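Local coordinates for protein Alpha/beta hydrolase (Pseudomonas aeruginosa PAO1, PDB 4R1D) that probably acts as a calcium-binding lipase effector of the H2 type VI secretion system, with an alpha/beta-hydrolase fold, and is captured in complex with its immunity protein Tli4, at residues Q282-S287 / Q506-A511; E426-Y431 / A548-I553; Q217-V222 / A262-Q267. One frame throughout, in Å; residues are numbered along the deposited sequence.

Interaction 1. Residues Q282-S287 / Q506-A511; sequences QPATGS and QAPALA
Thr-285 holds its methyl CG2 anti to the carbonyl carbon, with OG1 between the backbone N and that carbon (chi1 55°), and this rotation brings CG2 within 3.7 Å of the CB of Ala-507. Ala-284, the residue before it, has no side-chain torsion to set; its CB is aimed by the backbone, whose type I beta turn from Pro-283 to Gly-286 presents Ala-284 and Thr-285 at the two central positions. The turn is closed by Gly-286 N bonding to Pro-283 O at 2.9 Å, and Pro-283 is itself the centre of an inverse gamma turn. It faces the start of the short helix 507-510, and the CA atoms of Ala-284 and Ala-507 are 6.1 Å apart. The CB of Ala-284 rests against two neighbouring residues: it meets CD of Pro-508 at 3.6 Å and CB of Ala-507 at 3.9 Å. Pro-508 also offers CG, 3.7 Å from the same CB, so one edge of the pyrrolidine ring lies along the methyl. Ala-507 CB in turn is shared by Ala-284 CB and Thr-285 CG2. Polar anchoring comes from next door, where Ser-504 OG is hydrogen-bonded to Thr-285 N and Gly-286 O. The contact thus joins the loop between strand 274-280 and helix 289-296 to a much later part of the chain, after strand 477-479. No hydrogen bond crosses between the two segments; their cohesion is van der Waals contact among small aliphatic groups, and the bonds of Ser-504 probably help to fix the turn against the helix.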
loop_
_atom_site.group_PDB
_atom_site.type_symbol
_atom_site.label_atom_id
_atom_site.label_comp_id
_atom_site.label_asym_id
_atom_site.label_seq_id
_atom_site.Cartn_x
_atom_site.Cartn_y
_atom_site.Cartn_z
ATOM N N GLN A 282 -7.526 -0.505 -15.601
ATOM C CA GLN A 282 -6.833 0.677 -15.112
ATOM C C GLN A 282 -7.841 1.766 -14.783
ATOM O O GLN A 282 -8.683 2.085 -15.606
ATOM C CB GLN A 282 -5.860 1.230 -16.155
ATOM C CG GLN A 282 -5.036 2.388 -15.597
ATOM C CD GLN A 282 -4.092 3.030 -16.600
ATOM O OE1 GLN A 282 -3.602 2.386 -17.553
ATOM N NE2 GLN A 282 -3.824 4.313 -16.388
ATOM N N PRO A 283 -7.751 2.336 -13.584
ATOM C CA PRO A 283 -8.516 3.553 -13.288
ATOM C C PRO A 283 -7.707 4.751 -13.811
ATOM O O PRO A 283 -7.064 5.480 -13.040
ATOM C CB PRO A 283 -8.573 3.554 -11.764
ATOM C CG PRO A 283 -7.274 2.906 -11.346
ATOM C CD PRO A 283 -6.971 1.865 -12.424
ATOM N N ALA A 284 -7.752 4.935 -15.131
ATOM C CA ALA A 284 -6.840 5.815 -15.853
ATOM C C ALA A 284 -6.973 7.243 -15.369
ATOM O O ALA A 284 -5.985 7.988 -15.314
ATOM C CB ALA A 284 -7.112 5.734 -17.373
ATOM N N THR A 285 -8.196 7.615 -15.002
ATOM C CA THR A 285 -8.450 8.960 -14.509
ATOM C C THR A 285 -8.955 8.914 -13.068
ATOM O O THR A 285 -9.467 9.901 -12.550
ATOM C CB THR A 285 -9.465 9.698 -15.402
ATOM O OG1 THR A 285 -10.669 8.916 -15.505
ATOM C CG2 THR A 285 -8.877 9.940 -16.791
ATOM N N GLY A 286 -8.811 7.760 -12.415
ATOM C CA GLY A 286 -9.198 7.672 -11.016
ATOM C C GLY A 286 -10.530 6.984 -10.788
ATOM O O GLY A 286 -11.044 6.321 -11.688
ATOM N N SER A 287 -11.077 7.125 -9.581
ATOM C CA SER A 287 -12.299 6.414 -9.198
ATOM C C SER A 287 -13.033 7.113 -8.063
ATOM O O SER A 287 -12.471 7.329 -6.990
ATOM C CB SER A 287 -11.970 4.990 -8.743
ATOM O OG SER A 287 -13.142 4.333 -8.300
ATOM N N GLN A 506 -12.864 3.593 -19.503
ATOM C CA GLN A 506 -12.860 3.853 -20.938
ATOM C C GLN A 506 -11.981 5.050 -21.333
ATOM O O GLN A 506 -11.908 5.399 -22.506
ATOM C CB GLN A 506 -14.292 4.039 -21.462
ATOM C CG GLN A 506 -14.883 5.390 -21.086
ATOM C CD GLN A 506 -16.313 5.569 -21.577
ATOM O OE1 GLN A 506 -16.878 4.691 -22.224
ATOM N NE2 GLN A 506 -16.899 6.713 -21.263
ATOM N N ALA A 507 -11.299 5.673 -20.369
ATOM C CA ALA A 507 -10.470 6.837 -20.701
ATOM C C ALA A 507 -9.365 6.525 -21.715
ATOM O O ALA A 507 -9.108 7.324 -22.623
ATOM C CB ALA A 507 -9.897 7.500 -19.440
ATOM N N PRO A 508 -8.691 5.369 -21.563
ATOM C CA PRO A 508 -7.659 5.029 -22.548
ATOM C C PRO A 508 -8.226 4.937 -23.973
ATOM O O PRO A 508 -7.594 5.419 -24.910
ATOM C CB PRO A 508 -7.149 3.671 -22.058
ATOM C CG PRO A 508 -7.339 3.740 -20.539
ATOM C CD PRO A 508 -8.681 4.450 -20.404
ATOM N N ALA A 509 -9.401 4.339 -24.133
ATOM C CA ALA A 509 -10.021 4.276 -25.455
ATOM C C ALA A 509 -10.262 5.692 -25.974
ATOM O O ALA A 509 -9.947 6.006 -27.118
ATOM C CB ALA A 509 -11.322 3.486 -25.415
ATOM N N LEU A 510 -10.788 6.556 -25.116
ATOM C CA LEU A 510 -11.049 7.937 -25.523
ATOM C C LEU A 510 -9.774 8.686 -25.913
ATOM O O LEU A 510 -9.807 9.588 -26.751
ATOM C CB LEU A 510 -11.817 8.691 -24.431
ATOM C CG LEU A 510 -13.227 8.140 -24.185
ATOM C CD1 LEU A 510 -13.918 8.806 -22.996
ATOM C CD2 LEU A 510 -14.075 8.281 -25.447
ATOM N N ALA A 511 -8.648 8.304 -25.319
ATOM C CA ALA A 511 -7.378 8.961 -25.597
ATOM C C ALA A 511 -6.686 8.365 -26.821
ATOM O O ALA A 511 -5.598 8.798 -27.205
ATOM C CB ALA A 511 -6.462 8.904 -24.380
#

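Interaction 2. Residues E426-Y431 / A548-I553; sequences ETYAHY and ALYGVI
Tyr-428 packs over Gly-551 and against the ring of Tyr-550, and these three residues bury the most surface in the contact between strand 427-432 and helix 542-556. The CA of Gly-551 sits over one face of the Tyr-428 ring, 4.0 Å from CG, and the two backbones come close here, with CA atoms of the pair 5.7 Å apart. With no side chain on Gly-551, its backbone packs directly on the ring. Tyr-550 sets off alongside the strand, but with CG anti to the backbone N (chi1 173°) its ring end comes nearer, CE2 lying 3.9 Å from CE2 of Tyr-428. The two tyrosine side chains cross at about a right angle. At its far end the Tyr-550 hydroxyl is hydrogen-bonded to Gly-187 O, and its ring stacks with Trp-546 of the same helix. Tyr-428 stands on the strand next to the outermost strand 515-519 of the parallel sheet, its backbone bonded to Val-277 and His-279. A helix lying on a face of this sheet fits the alpha/beta-hydrolase fold. Aromatic carbon against glycine CA and a second ring makes the interface itself apolar, while the Tyr-550 hydroxyl is satisfied beyond it.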
loop_
_atom_site.group_PDB
_atom_site.type_symbol
_atom_site.label_atom_id
_atom_site.label_comp_id
_atom_site.label_asym_id
_atom_site.label_seq_id
_atom_site.Cartn_x
_atom_site.Cartn_y
_atom_site.Cartn_z
ATOM N N GLU A 426 2.055 1.457 -27.993
ATOM C CA GLU A 426 1.582 0.095 -28.226
ATOM C C GLU A 426 0.837 -0.399 -26.982
ATOM O O GLU A 426 1.293 -1.304 -26.288
ATOM C CB GLU A 426 2.747 -0.831 -28.570
ATOM C CG GLU A 426 3.658 -0.273 -29.679
ATOM C CD GLU A 426 2.953 -0.191 -31.037
ATOM O OE1 GLU A 426 1.944 -0.891 -31.238
ATOM O OE2 GLU A 426 3.420 0.570 -31.905
ATOM N N THR A 427 -0.309 0.216 -26.714
ATOM C CA THR A 427 -1.072 -0.081 -25.515
ATOM C C THR A 427 -2.323 -0.876 -25.860
ATOM O O THR A 427 -3.113 -0.471 -26.729
ATOM C CB THR A 427 -1.475 1.215 -24.776
ATOM O OG1 THR A 427 -0.310 1.831 -24.217
ATOM C CG2 THR A 427 -2.437 0.893 -23.652
ATOM N N TYR A 428 -2.488 -2.011 -25.186
ATOM C CA TYR A 428 -3.669 -2.860 -25.342
ATOM C C TYR A 428 -4.379 -2.911 -24.002
ATOM O O TYR A 428 -3.883 -3.499 -23.039
ATOM C CB TYR A 428 -3.250 -4.269 -25.787
ATOM C CG TYR A 428 -2.629 -4.280 -27.170
ATOM C CD1 TYR A 428 -1.340 -3.782 -27.392
ATOM C CD2 TYR A 428 -3.344 -4.765 -28.258
ATOM C CE1 TYR A 428 -0.787 -3.772 -28.683
ATOM C CE2 TYR A 428 -2.799 -4.765 -29.530
ATOM C CZ TYR A 428 -1.542 -4.269 -29.742
ATOM O OH TYR A 428 -1.044 -4.292 -31.025
ATOM N N ALA A 429 -5.530 -2.257 -23.919
ATOM C CA ALA A 429 -6.208 -2.105 -22.642
ATOM C C ALA A 429 -7.505 -2.915 -22.611
ATOM O O ALA A 429 -8.176 -3.048 -23.629
ATOM C CB ALA A 429 -6.503 -0.634 -22.406
ATOM N N HIS A 430 -7.855 -3.454 -21.446
ATOM C CA HIS A 430 -9.180 -4.048 -21.262
ATOM C C HIS A 430 -9.756 -3.586 -19.920
ATOM O O HIS A 430 -9.019 -3.249 -18.996
ATOM C CB HIS A 430 -9.147 -5.587 -21.370
ATOM C CG HIS A 430 -8.331 -6.248 -20.300
ATOM N ND1 HIS A 430 -6.983 -6.503 -20.444
ATOM C CD2 HIS A 430 -8.669 -6.676 -19.059
ATOM C CE1 HIS A 430 -6.526 -7.067 -19.336
ATOM N NE2 HIS A 430 -7.526 -7.178 -18.481
ATOM N N TYR A 431 -11.073 -3.533 -19.820
ATOM C CA TYR A 431 -11.692 -3.043 -18.601
ATOM C C TYR A 431 -13.121 -3.567 -18.480
ATOM O O TYR A 431 -13.702 -4.025 -19.464
ATOM C CB TYR A 431 -11.666 -1.507 -18.566
ATOM C CG TYR A 431 -12.406 -0.852 -19.714
ATOM C CD1 TYR A 431 -11.878 -0.856 -21.002
ATOM C CD2 TYR A 431 -13.637 -0.231 -19.510
ATOM C CE1 TYR A 431 -12.560 -0.259 -22.061
ATOM C CE2 TYR A 431 -14.315 0.370 -20.552
ATOM C CZ TYR A 431 -13.775 0.356 -21.821
ATOM O OH TYR A 431 -14.458 0.956 -22.864
ATOM N N ALA A 548 -4.949 -10.097 -22.443
ATOM C CA ALA A 548 -3.539 -10.026 -22.067
ATOM C C ALA A 548 -2.659 -10.820 -23.036
ATOM O O ALA A 548 -1.665 -10.310 -23.554
ATOM C CB ALA A 548 -3.339 -10.525 -20.647
ATOM N N LEU A 549 -3.023 -12.073 -23.282
ATOM C CA LEU A 549 -2.223 -12.895 -24.179
ATOM C C LEU A 549 -2.241 -12.340 -25.602
ATOM O O LEU A 549 -1.224 -12.335 -26.290
ATOM C CB LEU A 549 -2.702 -14.345 -24.137
ATOM C CG LEU A 549 -2.364 -15.034 -22.810
ATOM C CD1 LEU A 549 -3.216 -16.257 -22.642
ATOM C CD2 LEU A 549 -0.863 -15.375 -22.759
ATOM N N TYR A 550 -3.406 -11.866 -26.037
ATOM C CA TYR A 550 -3.524 -11.216 -27.336
ATOM C C TYR A 550 -2.565 -10.027 -27.431
ATOM O O TYR A 550 -1.834 -9.887 -28.409
ATOM C CB TYR A 550 -4.967 -10.741 -27.555
ATOM C CG TYR A 550 -5.155 -9.913 -28.790
ATOM C CD1 TYR A 550 -5.449 -10.510 -30.010
ATOM C CD2 TYR A 550 -5.062 -8.524 -28.742
ATOM C CE1 TYR A 550 -5.636 -9.746 -31.159
ATOM C CE2 TYR A 550 -5.244 -7.751 -29.891
ATOM C CZ TYR A 550 -5.530 -8.372 -31.088
ATOM O OH TYR A 550 -5.699 -7.616 -32.218
ATOM N N GLY A 551 -2.566 -9.169 -26.414
ATOM C CA GLY A 551 -1.654 -8.042 -26.395
ATOM C C GLY A 551 -0.193 -8.471 -26.508
ATOM O O GLY A 551 0.587 -7.900 -27.271
ATOM N N VAL A 552 0.180 -9.497 -25.755
ATOM C CA VAL A 552 1.573 -9.942 -25.753
ATOM C C VAL A 552 2.001 -10.422 -27.138
ATOM O O VAL A 552 3.091 -10.072 -27.622
ATOM C CB VAL A 552 1.807 -11.028 -24.706
ATOM C CG1 VAL A 552 3.182 -11.690 -24.895
ATOM C CG2 VAL A 552 1.673 -10.420 -23.308
ATOM N N ILE A 553 1.139 -11.211 -27.774
ATOM C CA ILE A 553 1.425 -11.687 -29.123
ATOM C C ILE A 553 1.579 -10.536 -30.126
ATOM O O ILE A 553 2.542 -10.497 -30.904
ATOM C CB ILE A 553 0.364 -12.665 -29.631
ATOM C CG1 ILE A 553 0.370 -13.948 -28.785
ATOM C CG2 ILE A 553 0.616 -12.970 -31.127
ATOM C CD1 ILE A 553 1.742 -14.662 -28.745
#

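Interaction 3. Residues Q217-V222 / A262-Q267; sequences QSALDV and ARALTQ
Ala-219 and Leu-265 mark the crossing of two helices, 215-238 and 258-267, with their CA atoms 4.7 Å apart. The axes of the two short segments come within 8.0 Å and cross at -71°, a steep angle that confines the contact to a few residues. Two alanines meet at the crossing: Ala-219 CB, pointing at the other helix, lies 3.5 Å from the backbone N of Leu-265 and 3.7 Å from Ala-264 CB, so a methyl rests on the opposing backbone. Leu-265 spreads round it: its CB is 4.0 Å from Ala-219 CB, and one branch, CD1, reaches the carbonyl O of Ala-219 at 3.7 Å. The other branch, CD2, extends to CG1 of Val-222, one turn further along helix 215-238, at 4.0 Å. Both side chains put the relevant carbon anti to the backbone N, CG in Leu-265 (chi1 177°) and CG1 in Val-222, and they cross at about a right angle. Helix 258-267 also rests on the parallel sheet, Ala-262 touching Leu-252 and Thr-254, and Ala-264 meets Phe-414 of helix 400-421. Thus layered between the sheet and helix 215-238, it follows strand 250-255 through a turn resembling the nucleophile elbow of alpha/beta hydrolases. Aliphatic side chains packed on one another and on the opposing backbone make up the interface without hydrogen bonds, and the small alanines are consistent with the close approach.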
loop_
_atom_site.group_PDB
_atom_site.type_symbol
_atom_site.label_atom_id
_atom_site.label_comp_id
_atom_site.label_asym_id
_atom_site.label_seq_id
_atom_site.Cartn_x
_atom_site.Cartn_y
_atom_site.Cartn_z
ATOM N N GLN A 217 6.987 7.305 -7.714
ATOM C CA GLN A 217 8.173 6.646 -7.177
ATOM C C GLN A 217 8.170 5.141 -7.485
ATOM O O GLN A 217 9.218 4.540 -7.721
ATOM C CB GLN A 217 8.302 6.883 -5.665
ATOM C CG GLN A 217 9.502 6.172 -5.079
ATOM C CD GLN A 217 10.815 6.730 -5.602
ATOM O OE1 GLN A 217 10.998 7.944 -5.679
ATOM N NE2 GLN A 217 11.735 5.840 -5.972
ATOM N N SER A 218 6.985 4.536 -7.497
ATOM C CA SER A 218 6.887 3.120 -7.835
ATOM C C SER A 218 7.379 2.825 -9.252
ATOM O O SER A 218 7.913 1.740 -9.541
ATOM C CB SER A 218 5.461 2.605 -7.621
ATOM O OG SER A 218 5.153 2.562 -6.236
ATOM N N ALA A 219 7.182 3.774 -10.155
ATOM C CA ALA A 219 7.713 3.632 -11.510
ATOM C C ALA A 219 9.232 3.486 -11.446
ATOM O O ALA A 219 9.811 2.637 -12.128
ATOM C CB ALA A 219 7.336 4.834 -12.371
ATOM N N LEU A 220 9.869 4.314 -10.620
ATOM C CA LEU A 220 11.318 4.238 -10.443
ATOM C C LEU A 220 11.717 2.885 -9.879
ATOM O O LEU A 220 12.710 2.294 -10.310
ATOM C CB LEU A 220 11.834 5.350 -9.530
ATOM C CG LEU A 220 12.051 6.725 -10.176
ATOM C CD1 LEU A 220 10.820 7.203 -10.925
ATOM C CD2 LEU A 220 12.484 7.753 -9.134
ATOM N N ASP A 221 10.944 2.391 -8.917
ATOM C CA ASP A 221 11.260 1.098 -8.312
ATOM C C ASP A 221 11.120 -0.045 -9.318
ATOM O O ASP A 221 11.880 -1.017 -9.275
ATOM C CB ASP A 221 10.375 0.841 -7.093
ATOM C CG ASP A 221 10.655 1.813 -5.969
ATOM O OD1 ASP A 221 11.627 2.599 -6.092
ATOM O OD2 ASP A 221 9.923 1.783 -4.957
ATOM N N VAL A 222 10.154 0.070 -10.226
ATOM C CA VAL A 222 9.965 -0.969 -11.241
ATOM C C VAL A 222 11.101 -0.935 -12.269
ATOM O O VAL A 222 11.614 -1.980 -12.687
ATOM C CB VAL A 222 8.572 -0.864 -11.920
ATOM C CG1 VAL A 222 8.483 -1.771 -13.128
ATOM C CG2 VAL A 222 7.486 -1.210 -10.912
ATOM N N ALA A 262 2.911 1.950 -14.627
ATOM C CA ALA A 262 3.466 1.688 -15.948
ATOM C C ALA A 262 3.534 2.961 -16.791
ATOM O O ALA A 262 4.524 3.231 -17.454
ATOM C CB ALA A 262 2.648 0.627 -16.668
ATOM N N ARG A 263 2.474 3.753 -16.764
ATOM C CA ARG A 263 2.478 4.978 -17.551
ATOM C C ARG A 263 3.503 5.985 -17.039
ATOM O O ARG A 263 4.175 6.636 -17.826
ATOM C CB ARG A 263 1.076 5.577 -17.623
ATOM C CG ARG A 263 0.142 4.788 -18.548
ATOM C CD ARG A 263 -1.308 5.222 -18.377
ATOM N NE ARG A 263 -1.451 6.641 -18.706
ATOM C CZ ARG A 263 -2.394 7.443 -18.221
ATOM N NH1 ARG A 263 -3.309 6.986 -17.365
ATOM N NH2 ARG A 263 -2.421 8.720 -18.595
ATOM N N ALA A 264 3.620 6.114 -15.718
ATOM C CA ALA A 264 4.667 6.946 -15.145
ATOM C C ALA A 264 6.035 6.485 -15.649
ATOM O O ALA A 264 6.875 7.295 -16.020
ATOM C CB ALA A 264 4.606 6.914 -13.620
ATOM N N LEU A 265 6.239 5.171 -15.676
ATOM C CA LEU A 265 7.495 4.585 -16.139
ATOM C C LEU A 265 7.813 4.880 -17.609
ATOM O O LEU A 265 8.905 5.353 -17.930
ATOM C CB LEU A 265 7.478 3.069 -15.920
ATOM C CG LEU A 265 8.704 2.303 -16.433
ATOM C CD1 LEU A 265 10.007 2.821 -15.829
ATOM C CD2 LEU A 265 8.534 0.822 -16.139
ATOM N N THR A 266 6.861 4.611 -18.506
ATOM C CA THR A 266 7.121 4.781 -19.934
ATOM C C THR A 266 6.878 6.189 -20.477
ATOM O O THR A 266 7.501 6.572 -21.465
ATOM C CB THR A 266 6.335 3.791 -20.816
ATOM O OG1 THR A 266 4.935 4.082 -20.761
ATOM C CG2 THR A 266 6.588 2.344 -20.378
ATOM N N GLN A 267 5.991 6.947 -19.830
ATOM C CA GLN A 267 5.546 8.237 -20.357
ATOM C C GLN A 267 6.182 9.479 -19.718
ATOM O O GLN A 267 6.234 10.541 -20.352
ATOM C CB GLN A 267 4.015 8.341 -20.292
ATOM C CG GLN A 267 3.277 7.216 -20.982
ATOM C CD GLN A 267 3.770 6.978 -22.392
ATOM O OE1 GLN A 267 4.465 5.989 -22.662
ATOM N NE2 GLN A 267 3.419 7.883 -23.306
#

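The three contacts lie about the parallel sheet of an alpha/beta-hydrolase fold, one at a loop following a strand, one on a strand and one in a helix layer, with centres 15 to 18 Å apart. Interactions 1 and 2 touch through Gln-506 CB and Tyr-431 OH, 3.4 Å apart, and their segments alternate along the chain. Interactions 1 and 3 meet where Arg-263 NH1 packs 3.5 Å from Ala-284 O; Arg-263 also forms a cation-pi pair with Tyr-423, which Ala-284 touches. Interactions 2 and 3 do not touch. Calcium is bound by Glu-152, Asp-156, Phe-202 and Asp-203; interaction 2 is the nearest of the three to it, though still about 10 Å away, from Gly-551 to the side chain of Phe-202.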